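Side-chain contacts in putative lipoprotein (Bacteroides fragilis, PDB 3QNK), which probably captures glycans or similar nutrients at the outer membrane surface for uptake through a partner transporter: residues Val111-Leu114 with Arg115-Tyr119; Lys83-Lys86 with Cys87-Phe91. All blocks are in the same frame, centred on the assembly; numbering follows the deposited sequence.

Interaction 1. Residues Val111-Leu114 with Arg115-Tyr119; sequences VHFL and RAMFY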
ATOM      1  N   VAL B 111      -2.019 -23.282  -4.099  1.00 60.63           N
ATOM      2  CA  VAL B 111      -0.975 -22.270  -3.905  1.00 59.83           C
ATOM      3  C   VAL B 111      -0.138 -22.137  -5.189  1.00 65.28           C
ATOM      4  O   VAL B 111       0.243 -21.006  -5.529  1.00 66.41           O
ATOM      5  CB  VAL B 111      -0.116 -22.557  -2.653  1.00 64.88           C
ATOM      6  CG1 VAL B 111       0.842 -21.410  -2.376  1.00 63.61           C
ATOM      7  CG2 VAL B 111      -1.012 -22.782  -1.433  1.00 66.07           C
ATOM      8  N   HIS B 112       0.076 -23.253  -5.942  1.00 61.47           N
ATOM      9  CA  HIS B 112       0.786 -23.202  -7.232  1.00 61.43           C
ATOM     10  C   HIS B 112       0.008 -22.341  -8.214  1.00 65.06           C
ATOM     11  O   HIS B 112       0.604 -21.507  -8.908  1.00 65.19           O
ATOM     12  CB  HIS B 112       1.012 -24.594  -7.838  1.00 63.82           C
ATOM     13  CG  HIS B 112       2.207 -25.292  -7.276  1.00 69.28           C
ATOM     14  ND1 HIS B 112       3.498 -24.858  -7.559  1.00 70.82           N
ATOM     15  CD2 HIS B 112       2.271 -26.344  -6.423  1.00 72.78           C
ATOM     16  CE1 HIS B 112       4.300 -25.660  -6.871  1.00 71.53           C
ATOM     17  NE2 HIS B 112       3.606 -26.571  -6.174  1.00 73.15           N
ATOM     18  N   PHE B 113      -1.337 -22.532  -8.251  1.00 58.89           N
ATOM     19  CA  PHE B 113      -2.252 -21.791  -9.115  1.00 56.02           C
ATOM     20  C   PHE B 113      -2.220 -20.319  -8.757  1.00 57.11           C
ATOM     21  O   PHE B 113      -2.156 -19.486  -9.657  1.00 54.38           O
ATOM     22  CB  PHE B 113      -3.695 -22.350  -9.005  1.00 57.99           C
ATOM     23  CG  PHE B 113      -4.728 -21.537  -9.752  1.00 58.36           C
ATOM     24  CD1 PHE B 113      -4.866 -21.658 -11.132  1.00 60.49           C
ATOM     25  CD2 PHE B 113      -5.515 -20.604  -9.086  1.00 60.89           C
ATOM     26  CE1 PHE B 113      -5.793 -20.886 -11.825  1.00 60.67           C
ATOM     27  CE2 PHE B 113      -6.460 -19.842  -9.777  1.00 63.25           C
ATOM     28  CZ  PHE B 113      -6.582 -19.980 -11.146  1.00 60.86           C
ATOM     29  N   LEU B 114      -2.275 -20.005  -7.438  1.00 53.48           N
ATOM     30  CA  LEU B 114      -2.278 -18.628  -6.946  1.00 51.20           C
ATOM     31  C   LEU B 114      -0.945 -17.939  -7.207  1.00 53.33           C
ATOM     32  O   LEU B 114      -0.958 -16.818  -7.703  1.00 51.44           O
ATOM     33  CB  LEU B 114      -2.668 -18.548  -5.463  1.00 51.24           C
ATOM     34  CG  LEU B 114      -4.162 -18.814  -5.178  1.00 55.09           C
ATOM     35  CD1 LEU B 114      -4.407 -18.986  -3.703  1.00 57.74           C
ATOM     36  CD2 LEU B 114      -5.056 -17.703  -5.700  1.00 51.21           C
ATOM     37  N   ARG B 115       0.191 -18.610  -6.959  1.00 51.85           N
ATOM     38  CA  ARG B 115       1.501 -17.996  -7.206  1.00 52.78           C
ATOM     39  C   ARG B 115       1.683 -17.689  -8.690  1.00 59.19           C
ATOM     40  O   ARG B 115       2.235 -16.636  -9.028  1.00 59.48           O
ATOM     41  CB  ARG B 115       2.663 -18.864  -6.684  1.00 55.11           C
ATOM     42  CG  ARG B 115       4.012 -18.133  -6.741  1.00 62.03           C
ATOM     43  CD  ARG B 115       5.111 -18.878  -6.047  1.00 64.69           C
ATOM     44  NE  ARG B 115       5.481 -20.078  -6.786  1.00 64.53           N
ATOM     45  CZ  ARG B 115       6.501 -20.862  -6.463  1.00 73.80           C
ATOM     46  NH1 ARG B 115       7.265 -20.573  -5.411  1.00 59.61           N
ATOM     47  NH2 ARG B 115       6.763 -21.944  -7.181  1.00 49.36           N
ATOM     48  N   ALA B 116       1.192 -18.591  -9.567  1.00 56.85           N
ATOM     49  CA  ALA B 116       1.236 -18.433 -11.021  1.00 55.93           C
ATOM     50  C   ALA B 116       0.408 -17.228 -11.439  1.00 58.80           C
ATOM     51  O   ALA B 116       0.853 -16.408 -12.244  1.00 59.60           O
ATOM     52  CB  ALA B 116       0.716 -19.689 -11.690  1.00 57.42           C
HETATM   53  N   MSE B 117      -0.782 -17.099 -10.852  1.00 53.03           N
HETATM   54  CA  MSE B 117      -1.702 -16.003 -11.088  1.00 49.74           C
HETATM   55  C   MSE B 117      -1.093 -14.670 -10.662  1.00 51.99           C
HETATM   56  O   MSE B 117      -1.261 -13.684 -11.383  1.00 54.62           O
HETATM   57  CB  MSE B 117      -3.018 -16.262 -10.347  1.00 51.92           C
HETATM   58  CG  MSE B 117      -3.942 -15.070 -10.371  1.00 57.81           C
HETATM   59 SE   MSE B 117      -5.687 -15.541  -9.823  0.75 64.76          SE
HETATM   60  CE  MSE B 117      -6.307 -16.263 -11.521  1.00 61.26           C
ATOM     61  N   PHE B 118      -0.403 -14.636  -9.518  1.00 46.65           N
ATOM     62  CA  PHE B 118       0.209 -13.407  -8.989  1.00 45.97           C
ATOM     63  C   PHE B 118       1.368 -12.960  -9.856  1.00 48.72           C
ATOM     64  O   PHE B 118       1.414 -11.778 -10.193  1.00 48.29           O
ATOM     65  CB  PHE B 118       0.650 -13.566  -7.526  1.00 48.62           C
ATOM     66  CG  PHE B 118      -0.483 -13.840  -6.571  1.00 52.25           C
ATOM     67  CD1 PHE B 118      -1.726 -13.247  -6.746  1.00 56.14           C
ATOM     68  CD2 PHE B 118      -0.299 -14.655  -5.467  1.00 58.32           C
ATOM     69  CE1 PHE B 118      -2.776 -13.496  -5.858  1.00 58.01           C
ATOM     70  CE2 PHE B 118      -1.354 -14.907  -4.576  1.00 62.40           C
ATOM     71  CZ  PHE B 118      -2.584 -14.318  -4.777  1.00 59.55           C
ATOM     72  N   TYR B 119       2.260 -13.889 -10.265  1.00 44.71           N
ATOM     73  CA  TYR B 119       3.383 -13.573 -11.137  1.00 44.52           C
ATOM     74  C   TYR B 119       2.904 -13.152 -12.522  1.00 52.51           C
ATOM     75  O   TYR B 119       3.492 -12.236 -13.111  1.00 52.70           O
ATOM     76  CB  TYR B 119       4.354 -14.733 -11.255  1.00 47.21           C
ATOM     77  CG  TYR B 119       5.519 -14.660 -10.281  1.00 50.98           C
ATOM     78  CD1 TYR B 119       6.474 -13.648 -10.376  1.00 52.14           C
ATOM     79  CD2 TYR B 119       5.705 -15.639  -9.310  1.00 52.00           C
ATOM     80  CE1 TYR B 119       7.544 -13.578  -9.487  1.00 51.22           C
ATOM     81  CE2 TYR B 119       6.781 -15.586  -8.428  1.00 52.69           C
ATOM     82  CZ  TYR B 119       7.681 -14.544  -8.508  1.00 59.08           C
ATOM     83  OH  TYR B 119       8.729 -14.501  -7.634  1.00 67.10           O
TER

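Interaction 2. Residues Lys83-Lys86 with Cys87-Phe91; sequences KVRK and CNRFF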
ATOM      1  N   LYS B  83       2.315 -10.785  -1.942  1.00 55.34           N
ATOM      2  CA  LYS B  83       1.428 -11.913  -2.250  1.00 53.31           C
ATOM      3  C   LYS B  83       2.255 -13.142  -2.544  1.00 58.92           C
ATOM      4  O   LYS B  83       1.981 -14.223  -2.013  1.00 60.33           O
ATOM      5  CB  LYS B  83       0.506 -11.585  -3.442  1.00 52.21           C
ATOM      6  CG  LYS B  83      -0.376 -10.379  -3.230  1.00 49.47           C
ATOM      7  CD  LYS B  83      -1.295 -10.199  -4.431  1.00 51.17           C
ATOM      8  CE  LYS B  83      -1.874  -8.813  -4.482  1.00 56.88           C
ATOM      9  NZ  LYS B  83      -2.912  -8.564  -3.426  1.00 56.59           N
ATOM     10  N   VAL B  84       3.304 -12.962  -3.365  1.00 55.72           N
ATOM     11  CA  VAL B  84       4.226 -14.032  -3.741  1.00 55.15           C
ATOM     12  C   VAL B  84       4.970 -14.495  -2.489  1.00 59.39           C
ATOM     13  O   VAL B  84       5.084 -15.701  -2.288  1.00 60.82           O
ATOM     14  CB  VAL B  84       5.175 -13.610  -4.885  1.00 57.11           C
ATOM     15  CG1 VAL B  84       6.347 -14.578  -5.017  1.00 58.02           C
ATOM     16  CG2 VAL B  84       4.421 -13.509  -6.208  1.00 55.18           C
ATOM     17  N   ARG B  85       5.409 -13.555  -1.616  1.00 54.61           N
ATOM     18  CA  ARG B  85       6.113 -13.910  -0.375  1.00 54.60           C
ATOM     19  C   ARG B  85       5.263 -14.885   0.469  1.00 59.24           C
ATOM     20  O   ARG B  85       5.796 -15.890   0.948  1.00 61.25           O
ATOM     21  CB  ARG B  85       6.489 -12.663   0.428  1.00 51.05           C
ATOM     22  CG  ARG B  85       7.360 -12.957   1.655  1.00 56.98           C
ATOM     23  CD  ARG B  85       7.685 -11.707   2.456  1.00 61.41           C
ATOM     24  NE  ARG B  85       8.681 -11.987   3.486  1.00 71.37           N
ATOM     25  CZ  ARG B  85       8.398 -12.178   4.769  1.00 93.02           C
ATOM     26  NH1 ARG B  85       7.146 -12.112   5.194  1.00 86.54           N
ATOM     27  NH2 ARG B  85       9.367 -12.445   5.638  1.00 86.09           N
ATOM     28  N   LYS B  86       3.939 -14.619   0.582  1.00 53.36           N
ATOM     29  CA  LYS B  86       2.990 -15.442   1.326  1.00 53.18           C
ATOM     30  C   LYS B  86       2.871 -16.843   0.717  1.00 58.39           C
ATOM     31  O   LYS B  86       2.756 -17.806   1.469  1.00 58.40           O
ATOM     32  CB  LYS B  86       1.628 -14.760   1.395  1.00 55.53           C
ATOM     33  CG  LYS B  86       1.589 -13.498   2.263  1.00 61.99           C
ATOM     34  CD  LYS B  86       0.162 -12.983   2.390  1.00 58.39           C
ATOM     35  CE  LYS B  86       0.046 -11.826   3.348  1.00 70.08           C
ATOM     36  NZ  LYS B  86      -1.364 -11.614   3.762  1.00 80.94           N
ATOM     37  N   CYS B  87       2.959 -16.974  -0.627  1.00 57.62           N
ATOM     38  CA  CYS B  87       2.928 -18.279  -1.321  1.00 60.00           C
ATOM     39  C   CYS B  87       4.175 -19.073  -1.007  1.00 65.19           C
ATOM     40  O   CYS B  87       4.071 -20.250  -0.640  1.00 67.32           O
ATOM     41  CB  CYS B  87       2.780 -18.115  -2.828  1.00 60.96           C
ATOM     42  SG  CYS B  87       1.234 -17.337  -3.351  1.00 65.15           S
ATOM     43  N   ASN B  88       5.363 -18.430  -1.171  1.00 59.28           N
ATOM     44  CA  ASN B  88       6.686 -19.024  -0.950  1.00 58.61           C
ATOM     45  C   ASN B  88       6.841 -19.529   0.470  1.00 63.75           C
ATOM     46  O   ASN B  88       7.501 -20.549   0.677  1.00 66.13           O
ATOM     47  CB  ASN B  88       7.787 -18.028  -1.286  1.00 54.07           C
ATOM     48  CG  ASN B  88       7.866 -17.668  -2.745  1.00 68.34           C
ATOM     49  OD1 ASN B  88       7.454 -18.432  -3.628  1.00 57.31           O
ATOM     50  ND2 ASN B  88       8.422 -16.496  -3.028  1.00 65.70           N
ATOM     51  N   ARG B  89       6.209 -18.843   1.437  1.00 58.97           N
ATOM     52  CA  ARG B  89       6.232 -19.285   2.823  1.00 60.42           C
ATOM     53  C   ARG B  89       5.479 -20.580   2.960  1.00 66.76           C
ATOM     54  O   ARG B  89       5.962 -21.492   3.618  1.00 68.78           O
ATOM     55  CB  ARG B  89       5.629 -18.232   3.746  1.00 60.43           C
ATOM     56  CG  ARG B  89       5.444 -18.733   5.175  1.00 66.63           C
ATOM     57  CD  ARG B  89       6.700 -18.639   6.007  1.00 65.14           C
ATOM     58  NE  ARG B  89       6.500 -17.685   7.088  1.00 82.73           N
ATOM     59  CZ  ARG B  89       7.258 -16.616   7.305  1.00101.58           C
ATOM     60  NH1 ARG B  89       8.286 -16.347   6.503  1.00 80.87           N
ATOM     61  NH2 ARG B  89       6.987 -15.798   8.311  1.00 95.25           N
ATOM     62  N   PHE B  90       4.288 -20.665   2.337  1.00 63.72           N
ATOM     63  CA  PHE B  90       3.484 -21.882   2.354  1.00 63.44           C
ATOM     64  C   PHE B  90       4.359 -23.044   1.894  1.00 69.36           C
ATOM     65  O   PHE B  90       4.538 -24.022   2.642  1.00 70.27           O
ATOM     66  CB  PHE B  90       2.237 -21.735   1.457  1.00 62.95           C
ATOM     67  CG  PHE B  90       1.366 -22.980   1.413  1.00 63.99           C
ATOM     68  CD1 PHE B  90       1.626 -24.002   0.503  1.00 65.35           C
ATOM     69  CD2 PHE B  90       0.297 -23.133   2.289  1.00 64.54           C
ATOM     70  CE1 PHE B  90       0.847 -25.157   0.492  1.00 66.12           C
ATOM     71  CE2 PHE B  90      -0.492 -24.280   2.257  1.00 67.23           C
ATOM     72  CZ  PHE B  90      -0.227 -25.268   1.343  1.00 65.14           C
ATOM     73  N   PHE B  91       4.976 -22.880   0.688  1.00 63.67           N
ATOM     74  CA  PHE B  91       5.836 -23.888   0.075  1.00 63.30           C
ATOM     75  C   PHE B  91       7.017 -24.300   0.988  1.00 70.59           C
ATOM     76  O   PHE B  91       7.359 -25.483   1.027  1.00 72.68           O
ATOM     77  CB  PHE B  91       6.343 -23.408  -1.283  1.00 62.09           C
ATOM     78  CG  PHE B  91       5.271 -23.300  -2.338  1.00 60.56           C
ATOM     79  CD1 PHE B  91       4.450 -24.384  -2.634  1.00 62.53           C
ATOM     80  CD2 PHE B  91       5.119 -22.130  -3.080  1.00 58.67           C
ATOM     81  CE1 PHE B  91       3.464 -24.280  -3.620  1.00 62.40           C
ATOM     82  CE2 PHE B  91       4.147 -22.032  -4.072  1.00 59.07           C
ATOM     83  CZ  PHE B  91       3.328 -23.104  -4.339  1.00 58.57           C
TER

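Interaction 1. Residues Val111-Leu114 with Arg115-Tyr119
The carbonyl oxygen of Leu-114 lies over one face of the Phe-118 ring, 3.1 Å above its plane and displaced toward the rim. The same oxygen accepts the backbone N-H of Phe-118, with Leu-114 O and Phe-118 N 2.9 Å apart. Phe-118 CG sits beside its backbone N (chi1 -63°), which folds the ring back over the preceding turn; there Phe-118 CE2 meets Leu-114 CB at 4.0 Å. The Phe-113 ring, met edge-to-face by Phe-240, is approached obliquely by the end of Met-117, a selenomethionine, in a Met-aromatic contact: Met-117 CE comes 3.7 Å from Phe-113 CZ, and SE stands 5.2 Å from the ring centroid. This flexible, polarisable chain, bent at its last torsion, can follow the ring's outline. On another side of the helix, Arg-115 NH2 approaches His-112 ND1 obliquely at 4.4 Å, and the Phe-91 ring meets that of His-112 at about 40°. Asp-159 holds both, by a salt bridge to Arg-115 and a hydrogen bond to His-112, so one carboxylate serves two basic groups. These i to i+3 and i to i+4 contacts belong to a buried helix of an alpha-alpha superhelix, packed by its neighbours.

Interaction 2. Residues Lys83-Lys86 with Cys87-Phe91
Arg-85 and Arg-89 lie alongside one another and point the same way, with Arg-85 NH2 and Arg-89 NH1 4.1 Å apart and their guanidinium planes turned by 69°. Glu-7 gathers them, by a salt bridge with Arg-89 and a long, weak ion pair with Arg-85, which probably offsets their like charges, while on another side of the helix Lys-83 and Lys-86 both form salt bridges with Glu-30 and Lys-86 adds Asp-26. Arg-85 is extended from CG to NE, whereas Arg-89 is bent at its second and third torsions, and its head lies at the same acid. The lysines suit their places because a long aliphatic chain can carry a charge from a buried stem to such acids. Beneath these charged groups runs the backbone ladder of the helix. Asn-88 N donates to Val-84 O at 3.0 Å, and Arg-89 N to Arg-85 O at the same distance. Cys-87 N and Lys-83 O are 3.2 Å apart. The next bond, Phe-90 N to Lys-86 O, is weak at 3.4 Å. With CG anti to the carbonyl carbon, chi1 -67°, the Asn-88 amide leans toward Val-84, and its ND2 packs against Val-84 CG1 at 3.5 Å. An asparagine suits this position because the amide can lie against an apolar neighbour and still offer its OD1 to Arg-115. This helix, residues 76-93, is covered by helix 17-29 at Lys-86, Arg-89 and Phe-90 and by helix 101-126 at Val-84, Phe-90 and Phe-91, while Pro-247 of the second subunit packs on Arg-85.

In the fold
Interaction 2 comes first along the chain, on helix 76-93, and interaction 1 follows on the next helix, 101-126, which runs back roughly antiparallel to it. Their centres are about 9 Å apart, on the same side of the chain's centre, and the two touch directly: Arg-115 NH1 and Asn-88 OD1, 2.8 Å apart, form a probable hydrogen bond, Val-111 CG2 packs on Phe-90 CD1 at 3.5 Å, and Phe-91 lies against Arg-115. Helix 17-29 packs on both, contributing Leu-27 to each. Both contacts fall within the region related to starch-binding proteins of the outer membrane, whose family is grouped with TPR proteins, and successive helices packed in this way are consistent with the alpha-alpha superhelix of SusD-like proteins.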